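Local coordinates for protein phosphoacetylglucosamine mutase (Aspergillus lentulus, PDB 5O9X) that catalyses the interconversion of N-acetylglucosamine 6-phosphate and N-acetylglucosamine 1-phosphate, probably on the route to UDP-N-acetylglucosamine, at residues A[224-229]-A[243-248]; A[133-138]-A[251-256]; A[317-322]-A[440-445]; A[15-20]-A[42-47]. The protein carries 1 engineered substitution. One frame throughout, in Å; residues are numbered along the deposited sequence.

Contact 1 of 4, residues A[224-229]-A[243-248]; sequences KLRELI and VNDDVI
R226 and D245 form a surface salt bridge within the beta-alpha-beta unit of domain II, in which helix 221-231 connects the neighbouring parallel strands 212-215 and 240-243. R226 stands on the outer side of the helix, and D245 lies just past the end of strand 240-243, so the bond ties the helix to the loop after the strand it leads into.

The ionic contact is one-sided. OD2 of D245 takes both terminal nitrogens of R226: NH2 at 2.7 Å, which is the main bond, and NH1 at 3.2 Å, which is weak. Guanidinium and carboxylate planes stand almost perpendicular, 87° apart, so the two groups do not pair flat along two oxygens. A long, flexible arginine suits this place, because the CA atoms of R226 and D245 are 9.6 Å apart; its chain starts with CG anti to the backbone N and then bends at chi3 (-61°) to bring the charged end to the loop.

Backbone and short-range bonds shape the loop. D246 centres an inverse gamma turn, closed by a weak bond from V247 N to D245 O. OD1 of D246 takes a weak bond from I248 N and a hydrogen bond from N249 N, which suits an aspartate in a turn with several backbone N-H groups nearby.

Apolar packing lies beneath, where L225 turns inward onto I242 and V214; the R226 side chain also touches I242. On the aspartate, OD2 receives NH2 through its anti lone pair, the one facing away from OD1, with OD2 lying 22° out of the guanidinium plane.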
# COMPACT_ATOMS: atom_id res chain seq x y z
N LYS A 224 -2.36 17.31 1.75
CA LYS A 224 -2.93 16.68 2.93
C LYS A 224 -1.88 16.66 4.03
O LYS A 224 -2.24 16.83 5.22
CB LYS A 224 -3.39 15.24 2.70
CG LYS A 224 -4.38 15.11 1.57
CD LYS A 224 -5.58 16.06 1.69
CE LYS A 224 -6.64 15.73 0.60
NZ LYS A 224 -7.74 16.68 0.67
N LEU A 225 -0.62 16.41 3.66
CA LEU A 225 0.40 16.39 4.74
C LEU A 225 0.52 17.83 5.32
O LEU A 225 0.67 17.99 6.53
CB LEU A 225 1.78 15.97 4.20
CG LEU A 225 2.97 16.07 5.18
CD1 LEU A 225 2.66 15.16 6.36
CD2 LEU A 225 4.14 15.51 4.39
N ARG A 226 0.54 18.87 4.45
CA ARG A 226 0.57 20.28 4.92
C ARG A 226 -0.60 20.54 5.87
O ARG A 226 -0.43 21.23 6.85
CB ARG A 226 0.48 21.23 3.71
CG ARG A 226 0.34 22.76 4.05
CD ARG A 226 0.03 23.61 2.76
NE ARG A 226 1.17 23.29 2.07
CZ ARG A 226 1.36 22.69 0.91
NH1 ARG A 226 0.48 22.50 -0.07
NH2 ARG A 226 2.62 22.41 0.77
N GLU A 227 -1.79 20.02 5.54
CA GLU A 227 -2.96 20.16 6.41
C GLU A 227 -2.79 19.45 7.78
O GLU A 227 -3.09 20.03 8.82
CB GLU A 227 -4.24 19.65 5.71
CG GLU A 227 -5.60 20.04 6.32
CD GLU A 227 -5.87 21.55 6.51
OE1 GLU A 227 -5.21 22.41 5.84
OE2 GLU A 227 -6.74 21.88 7.37
N LEU A 228 -2.33 18.19 7.74
CA LEU A 228 -2.05 17.41 8.93
C LEU A 228 -1.10 18.20 9.85
O LEU A 228 -1.30 18.19 11.06
CB LEU A 228 -1.40 16.03 8.57
CG LEU A 228 -0.81 15.33 9.84
CD1 LEU A 228 -1.94 14.94 10.81
CD2 LEU A 228 -0.08 14.08 9.26
N ILE A 229 -0.10 18.91 9.29
CA ILE A 229 0.91 19.59 10.12
C ILE A 229 0.27 20.68 11.04
O ILE A 229 0.67 20.85 12.19
CB ILE A 229 1.94 20.17 9.22
CG1 ILE A 229 2.81 18.99 8.78
CG2 ILE A 229 2.87 21.22 9.91
CD1 ILE A 229 3.75 19.33 7.64
N VAL A 243 8.45 19.09 -0.32
CA VAL A 243 8.89 19.41 -1.68
C VAL A 243 8.02 18.60 -2.65
O VAL A 243 7.46 17.54 -2.22
CB VAL A 243 10.44 19.18 -1.99
CG1 VAL A 243 11.31 20.13 -1.13
CG2 VAL A 243 10.92 17.69 -1.78
N ASN A 244 7.92 19.04 -3.93
CA ASN A 244 7.09 18.35 -4.94
C ASN A 244 5.66 18.19 -4.48
O ASN A 244 5.17 17.06 -4.23
CB ASN A 244 7.71 16.98 -5.31
CG ASN A 244 9.19 17.10 -5.62
OD1 ASN A 244 9.57 18.02 -6.34
ND2 ASN A 244 10.04 16.20 -5.07
N ASP A 245 4.95 19.32 -4.38
CA ASP A 245 3.55 19.25 -4.10
C ASP A 245 2.76 19.83 -5.27
O ASP A 245 1.69 20.45 -5.07
CB ASP A 245 3.26 20.00 -2.73
CG ASP A 245 3.45 21.53 -2.84
OD1 ASP A 245 3.93 22.01 -3.89
OD2 ASP A 245 3.07 22.27 -1.93
N ASP A 246 3.28 19.73 -6.50
CA ASP A 246 2.56 20.43 -7.61
C ASP A 246 1.37 19.64 -8.15
O ASP A 246 1.46 18.94 -9.19
CB ASP A 246 3.56 20.88 -8.70
CG ASP A 246 2.89 21.53 -9.93
OD1 ASP A 246 1.73 21.98 -9.86
OD2 ASP A 246 3.59 21.56 -10.96
N VAL A 247 0.22 19.79 -7.46
CA VAL A 247 -1.00 19.06 -7.81
C VAL A 247 -1.74 19.83 -8.91
O VAL A 247 -2.80 19.43 -9.31
CB VAL A 247 -1.95 18.83 -6.60
CG1 VAL A 247 -1.32 17.85 -5.59
CG2 VAL A 247 -2.32 20.18 -5.95
N ILE A 248 -1.18 20.96 -9.34
CA ILE A 248 -1.80 21.75 -10.39
C ILE A 248 -1.44 21.22 -11.80
O ILE A 248 -2.28 21.20 -12.71
CB ILE A 248 -1.35 23.26 -10.25
CG1 ILE A 248 -1.69 23.85 -8.86
CG2 ILE A 248 -1.89 24.14 -11.42
CD1 ILE A 248 -3.20 23.92 -8.63

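Contact 2 of 4, residues A[133-138]-A[251-256]; sequences DTRASG and DSLNFE
L253 lays its CD2 methyl over one face of the R135 guanidinium, 3.6 Å above the plane and displaced toward its rim. The two side chains run at about a right angle, so the same methyl also meets the arginine's aliphatic part, with CD2 3.6 Å from CG of R135. L253 reaches across with CG anti to its backbone N (chi1 -178°), and its other branch, CD1, lies 4.0 Å from OG1 of T134. A branched leucine fits because its two methyls can touch two neighbours at once.

What faces L253 is held in place from within its own loop. D133 OD2 accepts from R135 NE at 2.9 Å, in the guanidinium plane and through its syn lone pair, while D133 OD1 takes R135 N at 3.1 Å to make an Asx turn. With NE engaged in this way and the arginine chain extended from CG to NE, the flat group can present its face to L253.

N254 comes in obliquely, its amide plane turned 43° from the guanidinium. R135 NH2 and N254 ND2 are 3.5 Å apart and do not bond, since both are donors; they converge instead on the carbonyl oxygen of N71. N254 ND2 also donates to the carbonyl of A69, the engineered alanine at the position where this family probably carries its phosphoserine.

The bound glucose 1,6-bisphosphate is about 7 Å from the R135 side chain. At this point the loops of the first two domains thus meet through apolar cover on a fixed arginine, while shared carbonyl acceptors tie both to the probable phosphoserine loop.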
# COMPACT_ATOMS: atom_id res chain seq x y z
N ASP A 133 -7.57 10.52 -6.28
CA ASP A 133 -6.34 11.30 -6.16
C ASP A 133 -6.46 12.46 -7.22
O ASP A 133 -7.56 12.73 -7.70
CB ASP A 133 -5.07 10.39 -6.34
CG ASP A 133 -4.95 9.82 -7.74
OD1 ASP A 133 -5.74 10.21 -8.65
OD2 ASP A 133 -4.04 8.94 -7.94
N THR A 134 -5.34 13.10 -7.58
CA THR A 134 -5.35 14.33 -8.36
C THR A 134 -5.38 14.10 -9.88
O THR A 134 -5.29 15.09 -10.62
CB THR A 134 -4.15 15.24 -8.01
OG1 THR A 134 -2.92 14.49 -8.18
CG2 THR A 134 -4.28 15.78 -6.56
N ARG A 135 -5.43 12.81 -10.31
CA ARG A 135 -5.20 12.49 -11.70
C ARG A 135 -6.26 13.22 -12.61
O ARG A 135 -7.36 13.45 -12.18
CB ARG A 135 -5.28 10.97 -11.95
CG ARG A 135 -4.00 10.19 -11.46
CD ARG A 135 -4.30 8.69 -11.31
NE ARG A 135 -3.11 8.19 -10.56
CZ ARG A 135 -1.98 7.85 -11.18
NH1 ARG A 135 -1.89 7.82 -12.54
NH2 ARG A 135 -0.90 7.52 -10.45
N ALA A 136 -5.87 13.56 -13.83
CA ALA A 136 -6.73 14.43 -14.68
C ALA A 136 -8.05 13.75 -14.99
O ALA A 136 -9.12 14.42 -15.05
CB ALA A 136 -6.02 14.72 -15.95
N SER A 137 -7.99 12.44 -15.18
CA SER A 137 -9.23 11.67 -15.49
C SER A 137 -10.14 11.41 -14.33
O SER A 137 -11.23 10.81 -14.53
CB SER A 137 -8.86 10.28 -16.06
OG SER A 137 -7.98 9.56 -15.17
N GLY A 138 -9.77 11.75 -13.09
CA GLY A 138 -10.60 11.33 -11.99
C GLY A 138 -12.03 11.87 -11.94
O GLY A 138 -12.99 11.15 -11.56
N ASP A 251 0.87 16.41 -15.23
CA ASP A 251 2.03 15.66 -15.82
C ASP A 251 3.15 15.50 -14.78
O ASP A 251 4.06 14.66 -14.96
CB ASP A 251 2.65 16.46 -17.01
CG ASP A 251 1.67 16.73 -18.15
OD1 ASP A 251 0.62 16.06 -18.35
OD2 ASP A 251 2.03 17.64 -18.91
N SER A 252 3.11 16.29 -13.72
CA SER A 252 4.13 16.18 -12.63
C SER A 252 3.98 14.99 -11.67
O SER A 252 4.92 14.75 -10.91
CB SER A 252 4.09 17.46 -11.79
OG SER A 252 4.59 18.49 -12.64
N LEU A 253 2.83 14.31 -11.69
CA LEU A 253 2.49 13.33 -10.69
C LEU A 253 3.45 12.13 -10.86
O LEU A 253 3.54 11.56 -11.96
CB LEU A 253 1.05 12.85 -10.91
CG LEU A 253 0.58 11.82 -9.83
CD1 LEU A 253 0.52 12.47 -8.42
CD2 LEU A 253 -0.80 11.29 -10.25
N ASN A 254 4.16 11.74 -9.78
CA ASN A 254 5.15 10.60 -9.84
C ASN A 254 6.26 10.80 -10.88
O ASN A 254 6.86 9.83 -11.38
CB ASN A 254 4.44 9.22 -10.10
CG ASN A 254 3.45 8.86 -8.98
OD1 ASN A 254 3.75 9.05 -7.77
ND2 ASN A 254 2.30 8.24 -9.35
N PHE A 255 6.54 12.07 -11.22
CA PHE A 255 7.40 12.31 -12.39
C PHE A 255 8.73 12.75 -11.92
O PHE A 255 8.84 13.79 -11.33
CB PHE A 255 6.77 13.32 -13.42
CG PHE A 255 7.72 13.62 -14.59
CD1 PHE A 255 7.88 12.69 -15.64
CD2 PHE A 255 8.48 14.79 -14.59
CE1 PHE A 255 8.79 12.97 -16.69
CE2 PHE A 255 9.39 15.06 -15.61
CZ PHE A 255 9.56 14.13 -16.65
N GLU A 256 9.75 11.90 -12.11
CA GLU A 256 11.10 12.19 -11.58
C GLU A 256 11.15 12.46 -10.06
O GLU A 256 12.06 13.16 -9.54
CB GLU A 256 11.80 13.27 -12.38
CG GLU A 256 11.77 12.89 -13.86
CD GLU A 256 12.73 13.73 -14.71
OE1 GLU A 256 12.97 14.89 -14.37
OE2 GLU A 256 13.22 13.23 -15.72

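Contact 3 of 4, residues A[317-322]-A[440-445]; sequences IGDLAR and AHKGWT
A salt-bridge network of D319, R322 and K442 spans two helices of domain III, joining helix 306-324 to the C-terminal end of helix 428-442. Its link across the helices is loose: OD2 of D319 and NZ of K442 are 3.8 Å apart, a long salt bridge. A water to one side bridges them, donating to D319 OD2 at 2.5 Å and accepting from K442 NZ at 2.9 Å. The ammonium's main polar partner is S315 OG, one turn back along helix 306-324.

The other carboxylate oxygen serves its own helix. R322, three residues on, donates NH1 to D319 OD1 at 2.9 Å, coming from above the carboxylate plane, so the aspartate sits between two positive groups. K442 needs its length here, and a bend at chi4 (-62°) brings NZ round toward D319. Its CD packs on one face of the W444 ring, 3.6 Å above the plane, while G443 leaves the helix with a positive phi of 87°, a conformation glycine adopts readily.

On helix 306-324, L320 packs against helix 405-420. The whole is a surface salt-bridge network joining two helices, with an i to i+3 pair, D319 and R322, within one of them.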
# COMPACT_ATOMS: atom_id res chain seq x y z
N ILE A 317 9.20 -2.26 18.80
CA ILE A 317 8.12 -2.95 19.47
C ILE A 317 8.60 -4.08 20.43
O ILE A 317 8.04 -4.27 21.54
CB ILE A 317 6.99 -3.43 18.50
CG1 ILE A 317 6.35 -2.20 17.83
CG2 ILE A 317 5.96 -4.35 19.24
CD1 ILE A 317 5.49 -2.54 16.58
N GLY A 318 9.59 -4.84 19.97
CA GLY A 318 10.21 -5.85 20.80
C GLY A 318 10.85 -5.28 22.03
O GLY A 318 10.68 -5.88 23.11
N ASP A 319 11.60 -4.18 21.91
CA ASP A 319 12.18 -3.54 23.09
C ASP A 319 11.07 -2.98 24.01
O ASP A 319 11.21 -3.09 25.25
CB ASP A 319 13.12 -2.38 22.70
CG ASP A 319 14.38 -2.86 21.98
OD1 ASP A 319 14.73 -4.09 21.96
OD2 ASP A 319 15.07 -1.94 21.49
N LEU A 320 9.99 -2.40 23.48
CA LEU A 320 8.93 -1.90 24.36
C LEU A 320 8.20 -3.03 25.09
O LEU A 320 7.94 -2.89 26.28
CB LEU A 320 7.84 -1.11 23.60
CG LEU A 320 8.24 0.28 23.12
CD1 LEU A 320 7.04 0.89 22.31
CD2 LEU A 320 8.73 1.23 24.25
N ALA A 321 7.92 -4.14 24.37
CA ALA A 321 7.25 -5.29 25.01
C ALA A 321 8.12 -5.88 26.12
O ALA A 321 7.59 -6.20 27.20
CB ALA A 321 6.90 -6.35 23.97
N ARG A 322 9.43 -6.01 25.90
CA ARG A 322 10.31 -6.44 26.95
C ARG A 322 10.33 -5.50 28.15
O ARG A 322 10.34 -5.92 29.32
CB ARG A 322 11.74 -6.54 26.41
CG ARG A 322 12.73 -7.30 27.27
CD ARG A 322 14.10 -7.41 26.54
NE ARG A 322 13.92 -7.85 25.13
CZ ARG A 322 14.24 -7.12 24.05
NH1 ARG A 322 14.81 -5.91 24.22
NH2 ARG A 322 13.98 -7.61 22.81
N ALA A 440 13.22 9.07 17.39
CA ALA A 440 13.29 10.04 18.51
C ALA A 440 13.49 9.23 19.84
O ALA A 440 14.26 9.66 20.71
CB ALA A 440 11.99 10.86 18.62
N HIS A 441 12.76 8.09 20.00
CA HIS A 441 12.92 7.29 21.20
C HIS A 441 14.29 6.59 21.31
O HIS A 441 14.92 6.59 22.38
CB HIS A 441 11.83 6.23 21.30
CG HIS A 441 10.52 6.76 21.78
ND1 HIS A 441 10.18 6.76 23.12
CD2 HIS A 441 9.48 7.35 21.13
CE1 HIS A 441 8.97 7.28 23.27
NE2 HIS A 441 8.54 7.66 22.08
N LYS A 442 14.74 6.02 20.21
CA LYS A 442 16.05 5.34 20.18
C LYS A 442 17.19 6.34 20.29
O LYS A 442 18.30 5.97 20.75
CB LYS A 442 16.21 4.47 18.89
CG LYS A 442 15.27 3.21 18.85
CD LYS A 442 15.61 2.46 17.51
CE LYS A 442 14.99 1.07 17.31
NZ LYS A 442 15.46 0.12 18.37
N GLY A 443 16.97 7.57 19.83
CA GLY A 443 18.01 8.66 19.82
C GLY A 443 18.81 8.56 18.52
O GLY A 443 19.77 9.29 18.30
N TRP A 444 18.38 7.68 17.61
CA TRP A 444 19.14 7.39 16.39
C TRP A 444 18.99 8.47 15.34
O TRP A 444 17.92 9.15 15.28
CB TRP A 444 18.55 6.11 15.74
CG TRP A 444 19.10 4.85 16.25
CD1 TRP A 444 19.99 4.66 17.34
CD2 TRP A 444 18.77 3.56 15.78
NE1 TRP A 444 20.26 3.34 17.46
CE2 TRP A 444 19.50 2.63 16.56
CE3 TRP A 444 17.93 3.10 14.72
CZ2 TRP A 444 19.44 1.25 16.33
CZ3 TRP A 444 17.87 1.70 14.51
CH2 TRP A 444 18.60 0.81 15.29
N THR A 445 20.06 8.63 14.55
CA THR A 445 20.00 9.39 13.26
C THR A 445 19.90 8.39 12.11
O THR A 445 20.04 7.19 12.36
CB THR A 445 21.26 10.25 12.99
OG1 THR A 445 22.38 9.40 12.73
CG2 THR A 445 21.59 11.21 14.22
O HOH W 1 14.21 0.39 20.97

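Contact 4 of 4, residues A[15-20]-A[42-47]; sequences LQYAKP and VVYAVG
Y17 and Y44 have the closest CA atoms of the two segments, 8.9 Å apart, where the irregular loop 15-20 passes beside one turn of helix 40-56. The helix stays regular here, V46 N bonding to V42 O at 2.9 Å, while Y17 lies in an extended part of the loop and directs its CB toward the helix.

The contact is carried by two aromatic rings. CE2 of Y17 approaches the CD1-CE1 bond of Y44 obliquely, 3.6 Å from CD1 and 4.1 Å from CE1. The planes are inclined at 51° and the centroids lie 5.7 Å apart; this oblique pair is neither a parallel stack nor an edge-to-face one. Y44 extends from the helix with CG anti to its backbone N (chi1 -172°), which carries the ring out to the loop, and the long axes of the two side chains run at about a right angle.

Tyrosine suits both places because each ring offers broad apolar surface while retaining a polar end. The hydroxyl of Y44 is hydrogen-bonded to the carbonyl oxygen of I10, in helix 4-14, which gives the buried side chain a polar partner.

Both rings lie against helix 138-151: Y17 touches V144 and A147, and Y44 touches V144 and A148. V42, V43 and V46 of the same helix as Y44 meet strands 32-35 and 75-81, so the helix packs on the sheet with its valines, while Y44 reaches toward helix 138-151, helix 4-14 and loop 15-20.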
# COMPACT_ATOMS: atom_id res chain seq x y z
N LEU A 15 -25.67 2.82 -21.69
CA LEU A 15 -25.81 3.32 -23.07
C LEU A 15 -24.88 4.48 -23.35
O LEU A 15 -24.53 4.72 -24.50
CB LEU A 15 -27.28 3.76 -23.39
CG LEU A 15 -28.13 3.04 -24.47
CD1 LEU A 15 -29.64 3.28 -24.31
CD2 LEU A 15 -27.70 3.39 -25.91
N GLN A 16 -24.49 5.21 -22.30
CA GLN A 16 -23.65 6.39 -22.45
C GLN A 16 -22.19 6.07 -22.78
O GLN A 16 -21.41 6.95 -23.16
CB GLN A 16 -23.70 7.22 -21.18
CG GLN A 16 -25.06 7.82 -20.90
CD GLN A 16 -24.92 9.30 -20.63
OE1 GLN A 16 -24.89 10.12 -21.56
NE2 GLN A 16 -24.81 9.66 -19.34
N TYR A 17 -21.84 4.79 -22.64
CA TYR A 17 -20.44 4.35 -22.74
C TYR A 17 -20.27 3.33 -23.85
O TYR A 17 -21.23 2.85 -24.40
CB TYR A 17 -19.89 3.85 -21.36
CG TYR A 17 -20.32 4.75 -20.20
CD1 TYR A 17 -19.94 6.08 -20.18
CD2 TYR A 17 -21.16 4.27 -19.18
CE1 TYR A 17 -20.40 6.94 -19.18
CE2 TYR A 17 -21.58 5.10 -18.16
CZ TYR A 17 -21.19 6.43 -18.16
OH TYR A 17 -21.61 7.27 -17.16
N ALA A 18 -19.02 3.07 -24.20
CA ALA A 18 -18.68 2.08 -25.22
C ALA A 18 -17.46 1.34 -24.68
O ALA A 18 -16.51 1.99 -24.24
CB ALA A 18 -18.35 2.78 -26.54
N LYS A 19 -17.50 -0.00 -24.68
CA LYS A 19 -16.33 -0.81 -24.35
C LYS A 19 -15.28 -0.64 -25.42
O LYS A 19 -15.64 -0.61 -26.60
CB LYS A 19 -16.63 -2.29 -24.27
CG LYS A 19 -17.43 -2.68 -23.07
CD LYS A 19 -17.55 -4.17 -23.00
CE LYS A 19 -16.56 -4.75 -22.03
NZ LYS A 19 -16.01 -6.00 -22.58
N PRO A 20 -13.99 -0.55 -25.03
CA PRO A 20 -12.94 -0.57 -26.05
C PRO A 20 -12.81 -1.94 -26.69
O PRO A 20 -12.87 -2.97 -25.99
CB PRO A 20 -11.65 -0.20 -25.26
CG PRO A 20 -11.96 -0.49 -23.84
CD PRO A 20 -13.45 -0.33 -23.67
N VAL A 42 -15.37 0.03 -17.15
CA VAL A 42 -14.78 -0.64 -15.99
C VAL A 42 -15.31 -0.03 -14.69
O VAL A 42 -15.77 -0.73 -13.79
CB VAL A 42 -13.23 -0.57 -16.01
CG1 VAL A 42 -12.66 -1.20 -14.76
CG2 VAL A 42 -12.67 -1.37 -17.16
N VAL A 43 -15.19 1.29 -14.58
CA VAL A 43 -15.62 2.02 -13.42
C VAL A 43 -17.15 1.84 -13.23
O VAL A 43 -17.65 1.73 -12.09
CB VAL A 43 -15.19 3.53 -13.58
CG1 VAL A 43 -15.80 4.39 -12.49
CG2 VAL A 43 -13.63 3.61 -13.55
N TYR A 44 -17.87 1.89 -14.36
CA TYR A 44 -19.33 1.68 -14.30
C TYR A 44 -19.60 0.30 -13.69
O TYR A 44 -20.41 0.18 -12.79
CB TYR A 44 -19.93 1.76 -15.72
CG TYR A 44 -21.42 1.74 -15.71
CD1 TYR A 44 -22.13 2.88 -15.35
CD2 TYR A 44 -22.11 0.55 -15.94
CE1 TYR A 44 -23.52 2.85 -15.27
CE2 TYR A 44 -23.51 0.51 -15.88
CZ TYR A 44 -24.20 1.66 -15.57
OH TYR A 44 -25.58 1.62 -15.48
N ALA A 45 -18.89 -0.73 -14.16
CA ALA A 45 -18.99 -2.09 -13.60
C ALA A 45 -18.68 -2.14 -12.10
O ALA A 45 -19.39 -2.81 -11.27
CB ALA A 45 -18.03 -3.01 -14.34
N VAL A 46 -17.62 -1.43 -11.72
CA VAL A 46 -17.27 -1.35 -10.30
C VAL A 46 -18.38 -0.71 -9.42
O VAL A 46 -18.57 -1.14 -8.27
CB VAL A 46 -15.89 -0.64 -10.10
CG1 VAL A 46 -15.62 -0.41 -8.63
CG2 VAL A 46 -14.76 -1.53 -10.66
N GLY A 47 -19.11 0.28 -9.97
CA GLY A 47 -20.22 0.90 -9.22
C GLY A 47 -21.31 -0.19 -8.96
O GLY A 47 -21.84 -0.32 -7.87

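In the fold
Contacts 1 and 3 lie at the surface and depend on charge: contact 1 is a direct salt bridge within one domain II unit, while contact 3 is a looser, water-bridged network between two domain III helices. Contacts 2 and 4 are partly buried and rely more on apolar surface, aromatic in contact 4 and leucine over guanidinium in contact 2. Contacts 1 and 2 share the loop after strand 240-243 and touch, V247 meeting T134. Contact 2 stands apart in linking domain I to domain II near the bound ligand. Contacts 3 and 4 are on opposite sides of the chain's centre, their own centres about 50 Å apart.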